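Local atomic coordinates of 3-hydroxyisobutyrate dehydrogenase family protein (Geobacter sulfurreducens, PDB entry 3PDU), a protein that probably reduces succinic semialdehyde to gamma-hydroxybutyrate with NADPH, as a member of the beta-hydroxyacid dehydrogenase family. Residues R267-A271 / G272-E276. Numbering follows the deposited sequence.
Sequences RARAA and GHADE
Past the C-terminus of helix 256-270, His273 sets its imidazole against Ala268 O and Ala271. The helix ends in a Schellman motif with Gly272 as its residue of positive phi, defined by two backbone bonds: His273 N donates a hydrogen bond to Ala268 O (3.1 Å), and Gly272 N bonds Arg269 O at 3.0 Å from well above its carbonyl plane. At Gly272 a side chain would collide with Ala271 O. With chi1 at -50°, the imidazole lies beside its own backbone N: His273 CD2 comes 3.4 Å from Ala268 O and 3.9 Å from Ala271 CB, and Ala271 O sits over one ring face, offset toward the rim. At its ND1 edge the ring meets Glu276, brought round by the type I turn from His273 to Glu276. With an alanine here, Glu276 OE2 would probably lose its imidazole donor and Ala271 CB its contact with the ring. Glu276 OE1 also forms a salt bridge with Arg283, tying the turn to helix 282-285. Ala274 CB meets Arg269 CG at 4.2 Å, and a water links Arg269 O to Ala274 N. His273 ND1 donates to the syn side of Glu276 OE2 at 2.6 Å; OE2 lies in the imidazole plane, but ND1 stands 33° out of the carboxylate plane.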
loop_
_atom_site.group_PDB
_atom_site.type_symbol
_atom_site.label_atom_id
_atom_site.label_comp_id
_atom_site.label_asym_id
_atom_site.label_seq_id
_atom_site.Cartn_x
_atom_site.Cartn_y
_atom_site.Cartn_z
ATOM N N ARG A 267 -9.874 -3.641 -7.491
ATOM C CA ARG A 267 -10.845 -4.383 -6.684
ATOM C C ARG A 267 -12.264 -4.019 -7.093
ATOM O O ARG A 267 -13.136 -4.891 -7.179
ATOM C CB ARG A 267 -10.666 -4.138 -5.176
ATOM C CG ARG A 267 -9.409 -4.747 -4.554
ATOM C CD ARG A 267 -9.367 -4.545 -3.029
ATOM N NE ARG A 267 -9.017 -3.172 -2.644
ATOM C CZ ARG A 267 -9.386 -2.593 -1.503
ATOM N NH1 ARG A 267 -10.130 -3.261 -0.627
ATOM N NH2 ARG A 267 -9.022 -1.343 -1.235
ATOM N N ALA A 268 -12.508 -2.727 -7.315
ATOM C CA ALA A 268 -13.840 -2.278 -7.698
ATOM C C ALA A 268 -14.267 -2.812 -9.067
ATOM O O ALA A 268 -15.428 -3.189 -9.254
ATOM C CB ALA A 268 -13.940 -0.753 -7.654
ATOM N N ARG A 269 -13.341 -2.835 -10.024
ATOM C CA ARG A 269 -13.583 -3.529 -11.294
ATOM C C ARG A 269 -13.940 -4.986 -11.066
ATOM O O ARG A 269 -14.912 -5.483 -11.627
ATOM C CB ARG A 269 -12.351 -3.487 -12.203
ATOM C CG ARG A 269 -12.109 -2.173 -12.884
ATOM C CD ARG A 269 -10.938 -2.273 -13.866
ATOM N NE ARG A 269 -11.364 -2.684 -15.203
ATOM C CZ ARG A 269 -10.802 -2.258 -16.338
ATOM N NH1 ARG A 269 -9.781 -1.392 -16.312
ATOM N NH2 ARG A 269 -11.265 -2.694 -17.505
ATOM N N ALA A 270 -13.141 -5.679 -10.254
ATOM C CA ALA A 270 -13.371 -7.105 -10.020
ATOM C C ALA A 270 -14.754 -7.346 -9.427
ATOM O O ALA A 270 -15.403 -8.350 -9.724
ATOM C CB ALA A 270 -12.284 -7.692 -9.115
ATOM N N ALA A 271 -15.209 -6.411 -8.602
ATOM C CA ALA A 271 -16.490 -6.561 -7.928
ATOM C C ALA A 271 -17.681 -6.141 -8.792
ATOM O O ALA A 271 -18.817 -6.138 -8.319
ATOM C CB ALA A 271 -16.484 -5.801 -6.601
ATOM N N GLY A 272 -17.430 -5.787 -10.050
ATOM C CA GLY A 272 -18.516 -5.543 -10.992
ATOM C C GLY A 272 -18.900 -4.085 -11.224
ATOM O O GLY A 272 -19.961 -3.806 -11.786
ATOM N N HIS A 273 -18.041 -3.148 -10.828
ATOM C CA HIS A 273 -18.393 -1.723 -10.928
ATOM C C HIS A 273 -17.670 -0.975 -12.062
ATOM O O HIS A 273 -17.627 0.260 -12.078
ATOM C CB HIS A 273 -18.156 -1.021 -9.579
ATOM C CG HIS A 273 -18.765 -1.742 -8.417
ATOM N ND1 HIS A 273 -20.130 -1.859 -8.246
ATOM C CD2 HIS A 273 -18.199 -2.396 -7.374
ATOM C CE1 HIS A 273 -20.377 -2.551 -7.148
ATOM N NE2 HIS A 273 -19.222 -2.892 -6.600
ATOM N N ALA A 274 -17.124 -1.720 -13.016
ATOM C CA ALA A 274 -16.292 -1.122 -14.066
ATOM C C ALA A 274 -17.011 -0.030 -14.860
ATOM O O ALA A 274 -16.385 0.938 -15.280
ATOM C CB ALA A 274 -15.759 -2.202 -15.014
ATOM N N ASP A 275 -18.317 -0.191 -15.071
ATOM C CA ASP A 275 -19.063 0.751 -15.912
ATOM C C ASP A 275 -19.854 1.800 -15.120
ATOM O O ASP A 275 -20.576 2.608 -15.700
ATOM C CB ASP A 275 -19.995 0.004 -16.877
ATOM C CG ASP A 275 -19.229 -0.733 -17.970
ATOM O OD1 ASP A 275 -18.310 -0.137 -18.567
ATOM O OD2 ASP A 275 -19.558 -1.900 -18.240
ATOM N N GLU A 276 -19.716 1.786 -13.800
ATOM C CA GLU A 276 -20.333 2.810 -12.972
ATOM C C GLU A 276 -19.403 4.017 -12.895
ATOM O O GLU A 276 -18.283 3.964 -13.384
ATOM C CB GLU A 276 -20.609 2.257 -11.577
ATOM C CG GLU A 276 -21.670 1.143 -11.563
ATOM C CD GLU A 276 -21.768 0.467 -10.211
ATOM O OE1 GLU A 276 -22.110 1.144 -9.219
ATOM O OE2 GLU A 276 -21.503 -0.748 -10.138
HETATM O O HOH W 1 -16.961 -4.628 -13.548
#